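Local coordinates for protein transcriptional regulator (Rhodococcus sp., PDB 2O0Y) that probably binds DNA as a transcription factor of the IclR family, pairing a helix-turn-helix domain with a C-terminal GAF-like domain, at residues Q120-V125 with P162-D167; P147-A152 with S172-E177; A153-L158 with R183-D188. All coordinates share one frame; numbering follows the deposited sequence.

Contact 1: Q120-V125 with P162-D167; sequences QGLSRV and PELIDD
L122, at the tip of a beta hairpin, lays one branch of its isobutyl group against L164 and the other against D167. The apolar part of the contact belongs mainly to the two leucines. CD2 of L122 sits 3.8 Å from CD1 of L164 and 4.0 Å from CD2 of L164, so a single methyl rests against the flank of the L164 isobutyl group, nearest its CD1, and the two side chains meet at a slant. L122 has CG anti to its own carbonyl carbon (chi1 -56°), which turns the branch point to the side of the other segment. The second methyl reaches D167, three residues further along: L122 CD1 lies 4.1 Å from D167 CB, touching the aliphatic base of the aspartate.

Polar atoms play a small part across this contact. The carbonyl oxygen G121 O comes within 4.0 Å of L164 CD1, a van der Waals approach, and the same oxygen accepts a hydrogen bond from R119.

Backbone bonding shapes the hairpin side. Q120 to S123 form a type II' turn, closed by S123 N to Q120 O at 3.1 Å and by the reciprocal Q120 N to S123 O at 3.0 Å. G121 takes the positive phi (62°) of this turn and L122 follows it, which puts the leucine in the third position of the turn linking strands 113-120 and 123-130. E97 of the second subunit packs on both L122 and L164, bringing the dimer partner to the same patch.

With no hydrogen bond or salt bridge between the segments and only 153 Å² buried, the contact between the hairpin tip and the start of helix 165-171 probably rests on dispersion and partial shielding of leucine methyls from water, an attachment with little directional constraint.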
# COMPACT_ATOMS: atom_id res chain seq x y z
N GLN B 120 -11.56 2.46 0.74
CA GLN B 120 -10.53 1.49 0.62
C GLN B 120 -11.22 0.24 0.12
O GLN B 120 -11.99 -0.37 0.84
CB GLN B 120 -9.84 1.29 1.96
CG GLN B 120 -8.88 2.45 2.31
CD GLN B 120 -7.76 2.05 3.27
OE1 GLN B 120 -7.98 1.30 4.24
NE2 GLN B 120 -6.55 2.56 3.00
N GLY B 121 -10.98 -0.11 -1.13
CA GLY B 121 -11.71 -1.23 -1.78
C GLY B 121 -13.18 -0.87 -1.81
O GLY B 121 -13.54 0.23 -2.23
N LEU B 122 -14.04 -1.80 -1.37
CA LEU B 122 -15.48 -1.56 -1.31
C LEU B 122 -15.95 -1.13 0.09
O LEU B 122 -17.08 -1.40 0.48
CB LEU B 122 -16.27 -2.80 -1.74
CG LEU B 122 -16.01 -3.45 -3.12
CD1 LEU B 122 -16.78 -4.77 -3.25
CD2 LEU B 122 -16.38 -2.51 -4.27
N SER B 123 -15.08 -0.43 0.83
CA SER B 123 -15.36 -0.06 2.20
C SER B 123 -15.08 1.42 2.40
O SER B 123 -14.36 2.03 1.59
CB SER B 123 -14.43 -0.84 3.12
OG SER B 123 -14.62 -2.24 2.96
N ARG B 124 -15.64 1.99 3.47
CA ARG B 124 -15.30 3.32 3.93
C ARG B 124 -14.58 3.17 5.26
O ARG B 124 -14.86 2.24 6.04
CB ARG B 124 -16.55 4.18 4.11
CG ARG B 124 -17.43 3.78 5.31
CD ARG B 124 -18.56 4.82 5.57
NE ARG B 124 -19.73 4.02 5.77
CZ ARG B 124 -20.31 3.70 6.91
NH1 ARG B 124 -19.93 4.21 8.07
NH2 ARG B 124 -21.33 2.89 6.86
N VAL B 125 -13.62 4.07 5.48
CA VAL B 125 -12.72 4.02 6.62
C VAL B 125 -12.57 5.42 7.12
O VAL B 125 -12.30 6.34 6.35
CB VAL B 125 -11.32 3.52 6.20
CG1 VAL B 125 -10.44 3.25 7.44
CG2 VAL B 125 -11.47 2.25 5.40
N PRO B 162 -18.28 5.17 -9.78
CA PRO B 162 -19.54 4.60 -10.22
C PRO B 162 -19.37 3.17 -10.71
O PRO B 162 -20.34 2.41 -10.70
CB PRO B 162 -19.94 5.50 -11.41
CG PRO B 162 -18.65 6.02 -11.92
CD PRO B 162 -17.83 6.25 -10.68
N GLU B 163 -18.15 2.78 -11.10
CA GLU B 163 -17.93 1.42 -11.62
C GLU B 163 -18.04 0.37 -10.50
O GLU B 163 -18.14 -0.83 -10.78
CB GLU B 163 -16.58 1.30 -12.32
CG GLU B 163 -15.35 1.15 -11.39
CD GLU B 163 -14.90 2.44 -10.78
OE1 GLU B 163 -15.38 3.51 -11.25
OE2 GLU B 163 -14.07 2.37 -9.83
N LEU B 164 -18.03 0.84 -9.25
CA LEU B 164 -18.09 -0.05 -8.09
C LEU B 164 -19.49 -0.20 -7.50
O LEU B 164 -19.69 -1.03 -6.61
CB LEU B 164 -17.12 0.42 -7.01
CG LEU B 164 -15.62 0.23 -7.32
CD1 LEU B 164 -14.83 0.42 -6.06
CD2 LEU B 164 -15.33 -1.12 -7.92
N ILE B 165 -20.45 0.58 -7.98
CA ILE B 165 -21.77 0.60 -7.36
C ILE B 165 -22.44 -0.80 -7.33
O ILE B 165 -22.92 -1.25 -6.28
CB ILE B 165 -22.65 1.73 -7.97
CG1 ILE B 165 -22.21 3.08 -7.38
CG2 ILE B 165 -24.12 1.48 -7.68
CD1 ILE B 165 -22.96 4.30 -7.90
N ASP B 166 -22.42 -1.49 -8.46
CA ASP B 166 -23.03 -2.82 -8.53
C ASP B 166 -22.47 -3.78 -7.47
O ASP B 166 -23.22 -4.48 -6.80
CB ASP B 166 -22.87 -3.42 -9.93
CG ASP B 166 -23.92 -2.93 -10.91
OD1 ASP B 166 -24.99 -2.44 -10.47
OD2 ASP B 166 -23.69 -3.05 -12.13
N ASP B 167 -21.14 -3.80 -7.33
CA ASP B 167 -20.49 -4.73 -6.42
C ASP B 167 -20.80 -4.39 -4.97
O ASP B 167 -21.09 -5.28 -4.16
CB ASP B 167 -18.98 -4.79 -6.67
CG ASP B 167 -18.62 -5.34 -8.04
OD1 ASP B 167 -19.38 -6.17 -8.64
OD2 ASP B 167 -17.55 -4.93 -8.52

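Contact 2: P147-A152 with S172-E177; sequences PLWAGA and SPHGPE
The indole of W149 receives S172 and P173 over one face, and these CH-pi contacts carry most of the interface. S172 CA stands 3.6 Å from the centroid of the five-membered ring, only 6° off its normal. Over the six-membered ring, P173 CD lies 3.5 Å from the centroid, with its closest ring atom W149 CH2 at 3.3 Å. W149 CG sits between the backbone N and the carbonyl carbon (chi1 51°), and this torsion presents the ring broadside to the backbone at S172-P173. P147 CB lies against the opposite face, toward the rim of the five-membered ring, so that part of the indole is covered on both faces.

The aromatic pair is looser. H174 CE1 approaches W149 CE3 at 3.8 Å, the imidazole plane nearly perpendicular to the indole; F178 meets the histidine ring edge-to-face.

Hydrogen bonding stays within the second loop, where H174 N donates to S172 OG at 2.9 Å. The same hydroxyl oxygen also bonds to A169 O, tying the loop back to the preceding helix. An alanine in place of W149 would probably open a gap beneath P173 and leave S172 without the aromatic surface it rests on.

The S172-H174 bond makes an ST turn just after helix 165-171, and the tryptophan joins that turn to the loop leading into helix 152-157, within the C-terminal GAF-like domain of an IclR-family regulator.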
# COMPACT_ATOMS: atom_id res chain seq x y z
N PRO B 147 -19.22 -0.70 5.49
CA PRO B 147 -19.74 -0.85 4.13
C PRO B 147 -19.94 0.49 3.44
O PRO B 147 -19.95 1.54 4.11
CB PRO B 147 -21.09 -1.56 4.35
CG PRO B 147 -21.46 -1.24 5.75
CD PRO B 147 -20.17 -1.19 6.51
N LEU B 148 -20.06 0.47 2.12
CA LEU B 148 -20.32 1.72 1.36
C LEU B 148 -21.81 1.84 1.01
O LEU B 148 -22.21 2.84 0.45
CB LEU B 148 -19.52 1.75 0.04
CG LEU B 148 -18.02 2.03 0.02
CD1 LEU B 148 -17.51 1.84 -1.40
CD2 LEU B 148 -17.76 3.45 0.53
N TRP B 149 -22.59 0.81 1.35
CA TRP B 149 -24.01 0.72 0.91
C TRP B 149 -24.99 1.40 1.86
O TRP B 149 -26.12 1.65 1.48
CB TRP B 149 -24.44 -0.72 0.58
CG TRP B 149 -24.13 -1.72 1.64
CD1 TRP B 149 -23.04 -2.58 1.69
CD2 TRP B 149 -24.90 -1.99 2.82
NE1 TRP B 149 -23.10 -3.35 2.83
CE2 TRP B 149 -24.23 -3.02 3.54
CE3 TRP B 149 -26.09 -1.47 3.34
CZ2 TRP B 149 -24.70 -3.51 4.77
CZ3 TRP B 149 -26.56 -1.95 4.55
CH2 TRP B 149 -25.86 -2.96 5.26
N ALA B 150 -24.54 1.72 3.08
CA ALA B 150 -25.36 2.42 4.06
C ALA B 150 -24.70 3.73 4.53
O ALA B 150 -23.51 3.73 4.85
CB ALA B 150 -25.61 1.51 5.30
N GLY B 151 -25.46 4.81 4.57
CA GLY B 151 -25.03 6.09 5.17
C GLY B 151 -24.55 7.12 4.13
O GLY B 151 -24.35 6.79 2.95
N ALA B 152 -24.37 8.36 4.59
CA ALA B 152 -24.09 9.50 3.73
C ALA B 152 -22.69 9.46 3.14
O ALA B 152 -22.53 9.72 1.96
CB ALA B 152 -24.25 10.81 4.52
N SER B 172 -24.59 -5.66 -0.06
CA SER B 172 -25.59 -5.29 0.93
C SER B 172 -26.47 -6.48 1.30
O SER B 172 -26.44 -7.52 0.62
CB SER B 172 -26.44 -4.14 0.39
OG SER B 172 -27.51 -4.64 -0.37
N PRO B 173 -27.28 -6.35 2.38
CA PRO B 173 -28.27 -7.39 2.63
C PRO B 173 -29.55 -7.26 1.76
O PRO B 173 -30.47 -8.06 1.92
CB PRO B 173 -28.59 -7.21 4.12
CG PRO B 173 -28.38 -5.76 4.38
CD PRO B 173 -27.31 -5.30 3.41
N HIS B 174 -29.57 -6.29 0.84
CA HIS B 174 -30.78 -5.98 0.06
C HIS B 174 -31.03 -6.85 -1.18
O HIS B 174 -30.17 -7.61 -1.63
CB HIS B 174 -30.77 -4.50 -0.31
CG HIS B 174 -30.57 -3.60 0.86
ND1 HIS B 174 -29.58 -2.64 0.90
CD2 HIS B 174 -31.22 -3.51 2.04
CE1 HIS B 174 -29.63 -1.99 2.05
NE2 HIS B 174 -30.62 -2.51 2.76
N GLY B 175 -32.24 -6.74 -1.74
CA GLY B 175 -32.62 -7.50 -2.93
C GLY B 175 -32.00 -6.96 -4.22
O GLY B 175 -31.30 -5.95 -4.20
N PRO B 176 -32.30 -7.63 -5.38
CA PRO B 176 -31.64 -7.35 -6.67
C PRO B 176 -32.00 -6.00 -7.34
O PRO B 176 -31.17 -5.45 -8.08
CB PRO B 176 -32.07 -8.53 -7.57
CG PRO B 176 -32.76 -9.54 -6.61
CD PRO B 176 -33.31 -8.71 -5.49
N GLU B 177 -33.18 -5.44 -6.95
CA GLU B 177 -33.56 -4.08 -7.45
C GLU B 177 -32.77 -2.93 -6.79
O GLU B 177 -32.89 -1.76 -7.21
CB GLU B 177 -35.06 -3.79 -7.19

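Contact 3: A153-L158 with R183-D188; sequences AGKILL and REKVED
V186 sets its two methyls against K155 and L158, at the end of helix 152-157. CG1, anti to the backbone N (chi1 175°), points at the carbonyls, 3.6 Å from K155 O and somewhat farther from L158 O. The other methyl, CG2, lies 3.9 Å from L158 CB and also meets the aliphatic stem of K155, at 4.0 Å from K155 CG. This packing joins the end of helix 152-157 to the middle of helix 178-192 in the GAF-like domain; on the other side of the shorter helix, I156 packs on strands 205-213 and 219-228 of the six-stranded antiparallel sheet. A water bridges the two backbones, donating to K155 O at 2.7 Å and to V186 O at 3.0 Å.

Farther along, the lysine chains cross at a slant, with K155 CD 3.8 Å from K185 CB. Bends at chi3 and chi4 of K155 and at chi3 of K185 bring the two amino groups to 3.1 Å (K155 NZ to K185 NZ), a close approach of like charges with no hydrogen bond between them. E200 forms a salt bridge with K155 NZ and also touches K185, so its carboxylate is likely to offset the repulsion between these like charges.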
# COMPACT_ATOMS: atom_id res chain seq x y z
N ALA B 153 -21.68 9.16 3.96
CA ALA B 153 -20.29 9.12 3.50
C ALA B 153 -20.14 8.13 2.35
O ALA B 153 -19.49 8.45 1.36
CB ALA B 153 -19.37 8.75 4.63
N GLY B 154 -20.72 6.93 2.47
CA GLY B 154 -20.57 5.93 1.42
C GLY B 154 -21.01 6.44 0.05
O GLY B 154 -20.34 6.23 -0.96
N LYS B 155 -22.18 7.08 -0.02
CA LYS B 155 -22.67 7.63 -1.28
C LYS B 155 -21.84 8.82 -1.80
O LYS B 155 -21.80 9.07 -3.00
CB LYS B 155 -24.15 7.99 -1.17
CG LYS B 155 -25.05 6.74 -1.20
CD LYS B 155 -26.54 7.06 -0.90
CE LYS B 155 -26.93 6.75 0.56
NZ LYS B 155 -27.08 5.25 0.86
N ILE B 156 -21.19 9.57 -0.91
CA ILE B 156 -20.28 10.63 -1.35
C ILE B 156 -19.03 9.98 -1.95
O ILE B 156 -18.63 10.32 -3.04
CB ILE B 156 -19.91 11.61 -0.21
CG1 ILE B 156 -21.14 12.48 0.19
CG2 ILE B 156 -18.68 12.49 -0.60
CD1 ILE B 156 -21.55 13.50 -0.88
N LEU B 157 -18.44 8.98 -1.28
CA LEU B 157 -17.25 8.31 -1.82
C LEU B 157 -17.54 7.67 -3.16
O LEU B 157 -16.65 7.60 -4.00
CB LEU B 157 -16.71 7.26 -0.85
CG LEU B 157 -16.20 7.90 0.45
CD1 LEU B 157 -16.02 6.82 1.52
CD2 LEU B 157 -14.87 8.64 0.16
N LEU B 158 -18.77 7.19 -3.38
CA LEU B 158 -19.07 6.48 -4.64
C LEU B 158 -19.21 7.46 -5.79
O LEU B 158 -19.39 7.03 -6.92
CB LEU B 158 -20.35 5.64 -4.53
CG LEU B 158 -20.17 4.37 -3.70
CD1 LEU B 158 -21.55 3.75 -3.32
CD2 LEU B 158 -19.25 3.36 -4.45
N ARG B 183 -27.43 3.64 -7.17
CA ARG B 183 -26.95 4.46 -8.30
C ARG B 183 -27.68 5.82 -8.39
O ARG B 183 -27.06 6.85 -8.68
CB ARG B 183 -27.08 3.69 -9.62
CG ARG B 183 -26.34 4.30 -10.83
CD ARG B 183 -26.39 3.39 -12.08
NE ARG B 183 -25.48 2.27 -11.90
CZ ARG B 183 -25.83 1.03 -11.58
NH1 ARG B 183 -27.12 0.70 -11.43
NH2 ARG B 183 -24.90 0.11 -11.41
N GLU B 184 -28.99 5.80 -8.13
CA GLU B 184 -29.80 7.01 -8.26
C GLU B 184 -29.54 7.98 -7.10
O GLU B 184 -29.38 9.18 -7.31
CB GLU B 184 -31.30 6.68 -8.40
CG GLU B 184 -31.67 5.93 -9.71
CD GLU B 184 -33.18 5.94 -10.04
OE1 GLU B 184 -33.96 6.55 -9.25
OE2 GLU B 184 -33.60 5.35 -11.08
N LYS B 185 -29.43 7.44 -5.89
CA LYS B 185 -29.13 8.26 -4.73
C LYS B 185 -27.72 8.89 -4.85
O LYS B 185 -27.54 10.06 -4.51
CB LYS B 185 -29.28 7.46 -3.44
CG LYS B 185 -30.70 6.88 -3.23
CD LYS B 185 -30.77 5.97 -1.97
CE LYS B 185 -29.68 4.87 -1.98
NZ LYS B 185 -29.50 4.10 -0.71
N VAL B 186 -26.74 8.14 -5.35
CA VAL B 186 -25.40 8.71 -5.55
C VAL B 186 -25.49 9.93 -6.49
O VAL B 186 -24.89 10.96 -6.25
CB VAL B 186 -24.36 7.68 -6.08
CG1 VAL B 186 -23.04 8.37 -6.36
CG2 VAL B 186 -24.16 6.51 -5.08
N GLU B 187 -26.25 9.79 -7.56
CA GLU B 187 -26.47 10.90 -8.50
C GLU B 187 -27.15 12.15 -7.91
O GLU B 187 -26.77 13.28 -8.24
CB GLU B 187 -27.28 10.41 -9.72
CG GLU B 187 -26.44 10.34 -10.96
CD GLU B 187 -25.79 11.68 -11.28
OE1 GLU B 187 -26.55 12.66 -11.56
OE2 GLU B 187 -24.53 11.74 -11.24
N ASP B 188 -28.19 11.93 -7.12
CA ASP B 188 -28.85 12.98 -6.33
C ASP B 188 -27.82 13.74 -5.46
O ASP B 188 -27.85 14.96 -5.37
CB ASP B 188 -29.89 12.36 -5.41
CG ASP B 188 -30.99 11.63 -6.17
OD1 ASP B 188 -30.92 11.48 -7.41
OD2 ASP B 188 -31.96 11.20 -5.50
O HOH W 1 -23.49 11.05 -3.61

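Overall arrangement
The three contacts lie on the same side of the chain's centre, within the C-terminal GAF-like domain, and each pair of centres is about 11 Å apart. Their segments alternate along the chain. Contact 1 meets contact 3 through a salt bridge, D166 OD1 to R183 NH2 at 2.7 Å, and through I165, whose CD1 lies 3.8 Å from V186 CG2. L148 ties contact 2 to the others: its CD1 is 3.8 Å from L158 CD2 in contact 3, while its CG lies 3.6 Å from L122 O in contact 1. Helices 152-157, 165-171 and 178-192 thus pack as one group, with the second subunit touching contact 1 alone.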